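Local coordinates for protein 3'-5' exonuclease crn-4 (Caenorhabditis elegans, PDB 5DK5) that digests RNA and DNA from the 3' end as a metal-dependent DEDDh exonuclease and takes part in apoptotic DNA degradation, at residues L24-T29 against R128-Q133; D93-V98 against Y132-S137; R146-L151 against L252-I257. All blocks are in the same frame, centred on the assembly; numbering follows the deposited sequence.

Contacts 1 and 2 share helix 124-136: residues 128-133 pack on the catalytic strand 20-28, and residues 132-137 meet the start of helix 95-109, with the two centres about 10 Å apart. Contact 1 is closest to the active site, since its strand carries the magnesium ligands Asp25 and Glu27 and the side chain of Ile129 lies about 7 Å from the bound magnesium ion. Contact 3, centred about 15 Å from contact 1, brings side chains of 146-151 and 252-257 together across strand 216-219, with the Arg146 side chain about 4 Å from the zinc ion; Gln131 OE1 reaches Leu252 N at 2.6 Å, a probable hydrogen bond between contacts 1 and 3. Contacts 2 and 3 do not touch, their nearest atoms being about 8 Å apart.

Contact 1: L24-T29 against R128-Q133; sequences LDFETT and RIAQYQ. With IPA (isopropyl alcohol), chain M.
Ile129 of the helix presses its CG2 methyl against Thr28 and Phe26 of the strand, and this small apolar patch is the tight part of the contact. CG2 of Ile129 meets CG2 of Thr28 tip to tip at 3.5 Å, closer than methyls usually come, while CD1 of Ile129 lies 3.6 Å from the same Thr28 CG2. The Ile129 side chain slides past that of Phe26 in the opposite direction, with CG2 3.7 Å from Phe26 CB. Chi1 of Ile129 (-65°) sets CG2 anti to the backbone N, and both CG2 and, through CG1, CD1 come against the Thr28 methyl. Farther along the ring, Phe26 CE2 approaches Ala130 CB at a looser 4.1 Å.

The polar side of the contact is bridged by solvent. Water 1 donates to Thr28 OG1 at 2.7 Å and accepts from Arg128 NH2 at 3.1 Å, lying in the guanidinium plane at its edge. Thr28 OG1 passes its own hydrogen to Thr29 O, standing above that carbonyl plane. Arg128 NH1, the other terminal nitrogen, donates to O2 of an isopropyl alcohol, probably from the crystallisation liquor, at 3.2 Å and 153°; the alcohol's C1 sits over the centre of the Tyr132 ring.

The strand and helix segments approach to 9.5 Å between axes and cross at 64°. Helix 124-136 covers the Phe26 side of strand 20-28, where Ile129 and Phe26 also touch Val41 of strand 41-50 and the Phe26 ring meets Phe44. Asp25 and Glu27, which alternate with Phe26 and bind magnesium, instead touch helix 191-207, which also supplies the third ligand, Asp194.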
loop_
_atom_site.group_PDB
_atom_site.type_symbol
_atom_site.label_atom_id
_atom_site.label_comp_id
_atom_site.label_asym_id
_atom_site.label_seq_id
_atom_site.Cartn_x
_atom_site.Cartn_y
_atom_site.Cartn_z
ATOM N N LEU B 24 -20.683 -13.782 -9.192
ATOM C CA LEU B 24 -19.872 -13.197 -8.127
ATOM C C LEU B 24 -18.625 -12.506 -8.671
ATOM O O LEU B 24 -18.037 -12.955 -9.656
ATOM C CB LEU B 24 -19.478 -14.286 -7.125
ATOM C CG LEU B 24 -18.519 -13.902 -5.999
ATOM C CD1 LEU B 24 -18.863 -14.685 -4.743
ATOM C CD2 LEU B 24 -17.072 -14.164 -6.393
ATOM N N ASP B 25 -18.220 -11.420 -8.016
ATOM C CA ASP B 25 -17.030 -10.679 -8.419
ATOM C C ASP B 25 -16.358 -9.978 -7.241
ATOM O O ASP B 25 -16.997 -9.222 -6.508
ATOM C CB ASP B 25 -17.378 -9.643 -9.484
ATOM C CG ASP B 25 -16.162 -8.882 -9.971
ATOM O OD1 ASP B 25 -15.758 -7.903 -9.309
ATOM O OD2 ASP B 25 -15.606 -9.267 -11.017
ATOM N N PHE B 26 -15.063 -10.233 -7.081
ATOM C CA PHE B 26 -14.248 -9.547 -6.086
ATOM C C PHE B 26 -13.267 -8.599 -6.763
ATOM O O PHE B 26 -12.701 -8.916 -7.809
ATOM C CB PHE B 26 -13.470 -10.542 -5.220
ATOM C CG PHE B 26 -14.318 -11.317 -4.253
ATOM C CD1 PHE B 26 -15.117 -10.666 -3.328
ATOM C CD2 PHE B 26 -14.290 -12.702 -4.246
ATOM C CE1 PHE B 26 -15.884 -11.382 -2.429
ATOM C CE2 PHE B 26 -15.055 -13.423 -3.351
ATOM C CZ PHE B 26 -15.854 -12.761 -2.440
ATOM N N GLU B 27 -13.090 -7.428 -6.165
ATOM C CA GLU B 27 -11.985 -6.541 -6.506
ATOM C C GLU B 27 -11.113 -6.404 -5.271
ATOM O O GLU B 27 -11.624 -6.392 -4.150
ATOM C CB GLU B 27 -12.491 -5.179 -6.981
ATOM C CG GLU B 27 -13.398 -5.260 -8.200
ATOM C CD GLU B 27 -12.708 -5.852 -9.418
ATOM O OE1 GLU B 27 -11.490 -5.632 -9.582
ATOM O OE2 GLU B 27 -13.389 -6.544 -10.208
ATOM N N THR B 28 -9.802 -6.315 -5.479
ATOM C CA THR B 28 -8.851 -6.320 -4.373
ATOM C C THR B 28 -7.869 -5.160 -4.438
ATOM O O THR B 28 -7.753 -4.476 -5.455
ATOM C CB THR B 28 -8.029 -7.631 -4.341
ATOM O OG1 THR B 28 -7.080 -7.636 -5.417
ATOM C CG2 THR B 28 -8.935 -8.855 -4.455
ATOM N N THR B 29 -7.161 -4.949 -3.335
ATOM C CA THR B 29 -5.992 -4.088 -3.344
ATOM C C THR B 29 -4.963 -4.726 -4.262
ATOM O O THR B 29 -4.980 -5.940 -4.471
ATOM C CB THR B 29 -5.400 -3.904 -1.941
ATOM O OG1 THR B 29 -5.121 -5.190 -1.371
ATOM C CG2 THR B 29 -6.371 -3.154 -1.043
ATOM N N ARG B 128 -8.257 -18.049 -5.464
ATOM C CA ARG B 128 -7.189 -17.196 -4.935
ATOM C C ARG B 128 -7.717 -16.138 -3.973
ATOM O O ARG B 128 -7.421 -16.172 -2.778
ATOM C CB ARG B 128 -6.423 -16.512 -6.075
ATOM C CG ARG B 128 -5.305 -15.583 -5.593
ATOM C CD ARG B 128 -4.428 -15.094 -6.744
ATOM N NE ARG B 128 -5.169 -14.251 -7.677
ATOM C CZ ARG B 128 -5.423 -12.959 -7.490
ATOM N NH1 ARG B 128 -5.001 -12.340 -6.395
ATOM N NH2 ARG B 128 -6.109 -12.284 -8.401
ATOM N N ILE B 129 -8.495 -15.198 -4.502
ATOM C CA ILE B 129 -8.923 -14.029 -3.739
ATOM C C ILE B 129 -9.722 -14.414 -2.499
ATOM O O ILE B 129 -9.407 -13.974 -1.393
ATOM C CB ILE B 129 -9.758 -13.072 -4.616
ATOM C CG1 ILE B 129 -8.874 -12.497 -5.725
ATOM C CG2 ILE B 129 -10.381 -11.952 -3.769
ATOM C CD1 ILE B 129 -9.599 -11.617 -6.731
ATOM N N ALA B 130 -10.759 -15.225 -2.678
ATOM C CA ALA B 130 -11.576 -15.637 -1.547
ATOM C C ALA B 130 -10.724 -16.405 -0.547
ATOM O O ALA B 130 -10.679 -16.057 0.629
ATOM C CB ALA B 130 -12.755 -16.477 -2.004
ATOM N N GLN B 131 -10.023 -17.429 -1.023
ATOM C CA GLN B 131 -9.228 -18.288 -0.147
ATOM C C GLN B 131 -8.230 -17.491 0.700
ATOM O O GLN B 131 -8.092 -17.731 1.901
ATOM C CB GLN B 131 -8.482 -19.341 -0.971
ATOM C CG GLN B 131 -8.448 -20.708 -0.318
ATOM C CD GLN B 131 -7.524 -21.682 -1.023
ATOM O OE1 GLN B 131 -6.914 -22.540 -0.385
ATOM N NE2 GLN B 131 -7.424 -21.564 -2.343
ATOM N N TYR B 132 -7.542 -16.541 0.075
ATOM C CA TYR B 132 -6.525 -15.755 0.769
ATOM C C TYR B 132 -7.154 -14.806 1.784
ATOM O O TYR B 132 -6.653 -14.659 2.900
ATOM C CB TYR B 132 -5.683 -14.963 -0.230
ATOM C CG TYR B 132 -4.501 -14.267 0.403
ATOM C CD1 TYR B 132 -3.347 -14.969 0.718
ATOM C CD2 TYR B 132 -4.540 -12.910 0.690
ATOM C CE1 TYR B 132 -2.265 -14.341 1.297
ATOM C CE2 TYR B 132 -3.459 -12.271 1.268
ATOM C CZ TYR B 132 -2.326 -12.992 1.569
ATOM O OH TYR B 132 -1.249 -12.360 2.148
ATOM N N GLN B 133 -8.250 -14.163 1.392
ATOM C CA GLN B 133 -8.957 -13.250 2.280
ATOM C C GLN B 133 -9.523 -13.997 3.487
ATOM O O GLN B 133 -9.533 -13.470 4.601
ATOM C CB GLN B 133 -10.079 -12.530 1.527
ATOM C CG GLN B 133 -10.862 -11.527 2.362
ATOM C CD GLN B 133 -10.002 -10.387 2.867
ATOM O OE1 GLN B 133 -9.562 -9.534 2.093
ATOM N NE2 GLN B 133 -9.753 -10.365 4.170
HETATM C C1 IPA M . -2.427 -13.069 -2.223
HETATM C C2 IPA M . -1.958 -13.888 -3.405
HETATM C C3 IPA M . -2.360 -15.333 -3.203
HETATM O O2 IPA M . -2.559 -13.387 -4.577
HETATM O O HOH W 1 -6.233 -9.431 -7.320
#

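Contact 2: D93-V98 against Y132-S137; sequences DTFDVV and YQMKLS
Phe95 holds CG anti to the backbone N (chi1 -180°), which sends its ring out from the first turn of helix 95-109. Gln133 has its CG in the same anti position (chi1 -179°), over that ring, while a bend at chi2 (62°) turns the amide back toward Ser137. Gln133 CG stands 3.4 Å from the centroid of the Phe95 ring, close to the ring normal, a well-centred CH-pi contact. The two side chains run past each other in opposite directions.

Met134 begins by pointing away from Phe95, yet its bent chain brings SD to the ring edge, 4.1 Å from Phe95 CE2, as a Met-aromatic contact. Ser137 OG approaches Phe95 CD2 obliquely at 3.4 Å. The same OG accepts from Gln133 NE2 at 3.0 Å, nearly in the amide plane; with Gln133 OE1 taken by Val41 N, both ends of the amide are bonded and its rotation is fixed. Water 2 lies 2.8 Å from Ser137 OG and bonds weakly to Asp96 OD1.

Phe95 and Gln133 thus join the start of one helix to the end of another, and Phe95 also touches Val41: helix-helix packing over strand 41-50 in the RNase H-like fold of DEDDh exonucleases.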
loop_
_atom_site.group_PDB
_atom_site.type_symbol
_atom_site.label_atom_id
_atom_site.label_comp_id
_atom_site.label_asym_id
_atom_site.label_seq_id
_atom_site.Cartn_x
_atom_site.Cartn_y
_atom_site.Cartn_z
ATOM N N ASP B 93 -16.896 -1.178 5.896
ATOM C CA ASP B 93 -16.637 -2.143 6.959
ATOM C C ASP B 93 -15.526 -3.097 6.529
ATOM O O ASP B 93 -15.253 -3.245 5.337
ATOM C CB ASP B 93 -17.904 -2.929 7.307
ATOM C CG ASP B 93 -18.977 -2.064 7.943
ATOM O OD1 ASP B 93 -18.773 -1.614 9.090
ATOM O OD2 ASP B 93 -20.031 -1.846 7.306
ATOM N N THR B 94 -14.880 -3.736 7.500
ATOM C CA THR B 94 -13.882 -4.757 7.206
ATOM C C THR B 94 -14.569 -6.007 6.667
ATOM O O THR B 94 -15.783 -6.157 6.798
ATOM C CB THR B 94 -13.054 -5.118 8.447
ATOM O OG1 THR B 94 -13.931 -5.485 9.518
ATOM C CG2 THR B 94 -12.201 -3.937 8.873
ATOM N N PHE B 95 -13.786 -6.903 6.073
ATOM C CA PHE B 95 -14.333 -8.050 5.352
ATOM C C PHE B 95 -15.206 -8.959 6.214
ATOM O O PHE B 95 -16.195 -9.513 5.731
ATOM C CB PHE B 95 -13.203 -8.880 4.741
ATOM C CG PHE B 95 -13.687 -10.079 3.974
ATOM C CD1 PHE B 95 -14.150 -9.944 2.676
ATOM C CD2 PHE B 95 -13.686 -11.337 4.552
ATOM C CE1 PHE B 95 -14.596 -11.042 1.970
ATOM C CE2 PHE B 95 -14.132 -12.437 3.850
ATOM C CZ PHE B 95 -14.589 -12.289 2.558
ATOM N N ASP B 96 -14.839 -9.122 7.481
ATOM C CA ASP B 96 -15.580 -10.010 8.369
ATOM C C ASP B 96 -17.023 -9.538 8.543
ATOM O O ASP B 96 -17.946 -10.351 8.602
ATOM C CB ASP B 96 -14.889 -10.114 9.731
ATOM C CG ASP B 96 -14.626 -8.762 10.362
ATOM O OD1 ASP B 96 -14.232 -7.825 9.635
ATOM O OD2 ASP B 96 -14.812 -8.641 11.591
ATOM N N VAL B 97 -17.213 -8.225 8.610
ATOM C CA VAL B 97 -18.548 -7.656 8.743
ATOM C C VAL B 97 -19.333 -7.814 7.444
ATOM O O VAL B 97 -20.488 -8.238 7.453
ATOM C CB VAL B 97 -18.485 -6.167 9.117
ATOM C CG1 VAL B 97 -19.890 -5.564 9.205
ATOM C CG2 VAL B 97 -17.747 -5.986 10.433
ATOM N N VAL B 98 -18.698 -7.470 6.330
ATOM C CA VAL B 98 -19.348 -7.538 5.028
ATOM C C VAL B 98 -19.688 -8.978 4.662
ATOM O O VAL B 98 -20.728 -9.242 4.059
ATOM C CB VAL B 98 -18.462 -6.926 3.932
ATOM C CG1 VAL B 98 -19.070 -7.141 2.553
ATOM C CG2 VAL B 98 -18.263 -5.441 4.195
ATOM N N TYR B 132 -7.542 -16.541 0.075
ATOM C CA TYR B 132 -6.525 -15.755 0.769
ATOM C C TYR B 132 -7.154 -14.806 1.784
ATOM O O TYR B 132 -6.653 -14.659 2.900
ATOM C CB TYR B 132 -5.683 -14.963 -0.230
ATOM C CG TYR B 132 -4.501 -14.267 0.403
ATOM C CD1 TYR B 132 -3.347 -14.969 0.718
ATOM C CD2 TYR B 132 -4.540 -12.910 0.690
ATOM C CE1 TYR B 132 -2.265 -14.341 1.297
ATOM C CE2 TYR B 132 -3.459 -12.271 1.268
ATOM C CZ TYR B 132 -2.326 -12.992 1.569
ATOM O OH TYR B 132 -1.249 -12.360 2.148
ATOM N N GLN B 133 -8.250 -14.163 1.392
ATOM C CA GLN B 133 -8.957 -13.250 2.280
ATOM C C GLN B 133 -9.523 -13.997 3.487
ATOM O O GLN B 133 -9.533 -13.470 4.601
ATOM C CB GLN B 133 -10.079 -12.530 1.527
ATOM C CG GLN B 133 -10.862 -11.527 2.362
ATOM C CD GLN B 133 -10.002 -10.387 2.867
ATOM O OE1 GLN B 133 -9.562 -9.534 2.093
ATOM N NE2 GLN B 133 -9.753 -10.365 4.170
ATOM N N MET B 134 -9.986 -15.225 3.262
ATOM C CA MET B 134 -10.519 -16.051 4.343
ATOM C C MET B 134 -9.433 -16.344 5.372
ATOM O O MET B 134 -9.703 -16.410 6.570
ATOM C CB MET B 134 -11.088 -17.367 3.802
ATOM C CG MET B 134 -12.379 -17.237 2.999
ATOM S SD MET B 134 -13.757 -16.481 3.864
ATOM C CE MET B 134 -14.970 -16.496 2.550
ATOM N N LYS B 135 -8.204 -16.522 4.896
ATOM C CA LYS B 135 -7.070 -16.767 5.780
ATOM C C LYS B 135 -6.771 -15.528 6.612
ATOM O O LYS B 135 -6.557 -15.624 7.819
ATOM C CB LYS B 135 -5.833 -17.172 4.975
ATOM C CG LYS B 135 -4.590 -17.452 5.818
ATOM C CD LYS B 135 -4.771 -18.694 6.675
ATOM C CE LYS B 135 -3.508 -19.036 7.445
ATOM N NZ LYS B 135 -3.155 -17.980 8.428
ATOM N N LEU B 136 -6.748 -14.368 5.959
ATOM C CA LEU B 136 -6.501 -13.108 6.654
ATOM C C LEU B 136 -7.542 -12.874 7.743
ATOM O O LEU B 136 -7.215 -12.432 8.845
ATOM C CB LEU B 136 -6.514 -11.932 5.673
ATOM C CG LEU B 136 -5.451 -11.901 4.574
ATOM C CD1 LEU B 136 -5.587 -10.622 3.766
ATOM C CD2 LEU B 136 -4.053 -12.023 5.156
ATOM N N SER B 137 -8.796 -13.177 7.427
ATOM C CA SER B 137 -9.903 -12.943 8.346
ATOM C C SER B 137 -10.125 -14.118 9.292
ATOM O O SER B 137 -11.000 -14.067 10.158
ATOM C CB SER B 137 -11.179 -12.666 7.556
ATOM O OG SER B 137 -10.973 -11.612 6.632
HETATM O O HOH W 2 -11.511 -9.544 8.381
#

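Contact 3: R146-L151 against L252-I257; sequences RQYINL and LVVTTI. With IPA (isopropyl alcohol), chain L.
Arg146 and Leu252 meet near the edge of the central sheet of this RNase H-like fold, where strand 216-219 lies between strands 147-150 and 253-256. The two strands therefore touch through side chains alone, reaching across their common neighbour.

Leu252, with the largest area buried here, sets CD1 over one face of the Arg146 guanidinium, 3.6 Å from Arg146 NE and offset toward the rim. Its second methyl, CD2, lies 3.9 Å from Arg146 NH2, and the two side chains cross at about a right angle. A bend at chi3 of Arg146 (57°) turns the flat group under these methyls. Its polar side is held by Leu218 O, which accepts from NH2, and the side chain also touches the zinc ligands Cys270 and Cys280, whose negative charge it would probably ease. With Arg146 replaced by an alanine, Leu252 is likely to lose the flat group under its methyls, Leu218 O its NH2 donor, and the zinc cysteines a neighbouring positive charge.

Tyr148 buries less. Its chi1 of 60° puts the ring between backbone N and carbonyl carbon, from where the hydroxyl reaches toward Val254 and bonds weakly to Glu216 OE1. Beyond it, Asn150 caps the helix 151-161 with OD1 and donates from ND2 to Glu216 and an isopropyl alcohol. Across the strands, Tyr148 OH ends 3.8 Å from Val254 CG2.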
loop_
_atom_site.group_PDB
_atom_site.type_symbol
_atom_site.label_atom_id
_atom_site.label_comp_id
_atom_site.label_asym_id
_atom_site.label_seq_id
_atom_site.Cartn_x
_atom_site.Cartn_y
_atom_site.Cartn_z
ATOM N N ARG B 146 -16.341 -23.626 -2.459
ATOM C CA ARG B 146 -15.458 -24.729 -2.832
ATOM C C ARG B 146 -16.034 -25.528 -4.004
ATOM O O ARG B 146 -15.475 -26.546 -4.417
ATOM C CB ARG B 146 -15.206 -25.635 -1.627
ATOM C CG ARG B 146 -14.336 -24.978 -0.560
ATOM C CD ARG B 146 -13.961 -25.935 0.557
ATOM N NE ARG B 146 -13.281 -27.126 0.057
ATOM C CZ ARG B 146 -12.663 -28.015 0.828
ATOM N NH1 ARG B 146 -12.627 -27.849 2.144
ATOM N NH2 ARG B 146 -12.072 -29.069 0.282
ATOM N N GLN B 147 -17.162 -25.059 -4.527
ATOM C CA GLN B 147 -17.673 -25.518 -5.811
ATOM C C GLN B 147 -18.273 -24.318 -6.528
ATOM O O GLN B 147 -18.949 -23.495 -5.912
ATOM C CB GLN B 147 -18.712 -26.630 -5.639
ATOM C CG GLN B 147 -19.971 -26.224 -4.875
ATOM C CD GLN B 147 -21.095 -27.235 -5.017
ATOM O OE1 GLN B 147 -22.260 -26.864 -5.161
ATOM N NE2 GLN B 147 -20.751 -28.519 -4.976
ATOM N N TYR B 148 -18.008 -24.200 -7.823
ATOM C CA TYR B 148 -18.473 -23.041 -8.572
ATOM C C TYR B 148 -18.385 -23.263 -10.074
ATOM O O TYR B 148 -17.915 -24.304 -10.534
ATOM C CB TYR B 148 -17.665 -21.801 -8.183
ATOM C CG TYR B 148 -16.187 -21.927 -8.458
ATOM C CD1 TYR B 148 -15.323 -22.447 -7.503
ATOM C CD2 TYR B 148 -15.652 -21.519 -9.672
ATOM C CE1 TYR B 148 -13.970 -22.562 -7.751
ATOM C CE2 TYR B 148 -14.301 -21.629 -9.930
ATOM C CZ TYR B 148 -13.464 -22.151 -8.966
ATOM O OH TYR B 148 -12.117 -22.266 -9.215
ATOM N N ILE B 149 -18.843 -22.267 -10.823
ATOM C CA ILE B 149 -18.872 -22.330 -12.276
ATOM C C ILE B 149 -17.872 -21.357 -12.884
ATOM O O ILE B 149 -18.053 -20.141 -12.819
ATOM C CB ILE B 149 -20.282 -22.017 -12.818
ATOM C CG1 ILE B 149 -21.303 -22.967 -12.177
ATOM C CG2 ILE B 149 -20.299 -22.115 -14.346
ATOM C CD1 ILE B 149 -22.724 -22.813 -12.677
ATOM N N ASN B 150 -16.811 -21.902 -13.467
ATOM C CA ASN B 150 -15.862 -21.107 -14.233
ATOM C C ASN B 150 -16.424 -20.897 -15.633
ATOM O O ASN B 150 -16.366 -21.793 -16.475
ATOM C CB ASN B 150 -14.499 -21.797 -14.286
ATOM C CG ASN B 150 -13.417 -20.917 -14.883
ATOM O OD1 ASN B 150 -13.681 -20.065 -15.732
ATOM N ND2 ASN B 150 -12.185 -21.123 -14.441
ATOM N N LEU B 151 -16.978 -19.713 -15.873
ATOM C CA LEU B 151 -17.703 -19.456 -17.112
ATOM C C LEU B 151 -16.779 -19.450 -18.324
ATOM O O LEU B 151 -17.193 -19.807 -19.428
ATOM C CB LEU B 151 -18.450 -18.123 -17.025
ATOM C CG LEU B 151 -19.513 -17.896 -18.103
ATOM C CD1 LEU B 151 -20.664 -18.874 -17.940
ATOM C CD2 LEU B 151 -20.025 -16.469 -18.061
ATOM N N LEU B 252 -6.064 -25.041 -0.508
ATOM C CA LEU B 252 -6.997 -25.700 -1.420
ATOM C C LEU B 252 -6.610 -25.478 -2.879
ATOM O O LEU B 252 -6.215 -24.381 -3.274
ATOM C CB LEU B 252 -8.430 -25.215 -1.179
ATOM C CG LEU B 252 -8.980 -25.411 0.237
ATOM C CD1 LEU B 252 -10.424 -24.940 0.317
ATOM C CD2 LEU B 252 -8.867 -26.862 0.687
ATOM N N VAL B 253 -6.744 -26.542 -3.664
ATOM C CA VAL B 253 -6.360 -26.556 -5.070
ATOM C C VAL B 253 -7.590 -26.698 -5.966
ATOM O O VAL B 253 -8.572 -27.336 -5.587
ATOM C CB VAL B 253 -5.365 -27.712 -5.346
ATOM C CG1 VAL B 253 -5.526 -28.290 -6.755
ATOM C CG2 VAL B 253 -3.937 -27.244 -5.111
ATOM N N VAL B 254 -7.527 -26.104 -7.154
ATOM C CA VAL B 254 -8.597 -26.242 -8.133
ATOM C C VAL B 254 -8.588 -27.649 -8.717
ATOM O O VAL B 254 -7.554 -28.135 -9.177
ATOM C CB VAL B 254 -8.466 -25.212 -9.275
ATOM C CG1 VAL B 254 -9.466 -25.508 -10.400
ATOM C CG2 VAL B 254 -8.670 -23.804 -8.747
ATOM N N THR B 255 -9.749 -28.296 -8.689
ATOM C CA THR B 255 -9.915 -29.625 -9.265
ATOM C C THR B 255 -11.027 -29.608 -10.302
ATOM O O THR B 255 -12.193 -29.386 -9.978
ATOM C CB THR B 255 -10.240 -30.677 -8.190
ATOM O OG1 THR B 255 -9.215 -30.673 -7.189
ATOM C CG2 THR B 255 -10.336 -32.067 -8.800
ATOM N N THR B 256 -10.649 -29.839 -11.551
ATOM C CA THR B 256 -11.608 -29.944 -12.638
ATOM C C THR B 256 -12.560 -31.108 -12.397
ATOM O O THR B 256 -12.138 -32.186 -11.976
ATOM C CB THR B 256 -10.886 -30.131 -13.994
ATOM O OG1 THR B 256 -10.594 -28.848 -14.561
ATOM C CG2 THR B 256 -11.729 -30.946 -14.988
ATOM N N ILE B 257 -13.845 -30.875 -12.643
ATOM C CA ILE B 257 -14.814 -31.961 -12.719
ATOM C C ILE B 257 -15.465 -31.947 -14.098
ATOM O O ILE B 257 -16.028 -30.943 -14.530
ATOM C CB ILE B 257 -15.891 -31.876 -11.613
ATOM C CG1 ILE B 257 -16.971 -32.933 -11.862
ATOM C CG2 ILE B 257 -16.507 -30.484 -11.538
ATOM C CD1 ILE B 257 -17.799 -33.257 -10.649
HETATM C C1 IPA L . -9.400 -20.038 -17.265
HETATM C C2 IPA L . -9.331 -19.012 -16.157
HETATM C C3 IPA L . -8.090 -18.160 -16.318
HETATM O O2 IPA L . -9.271 -19.681 -14.921
#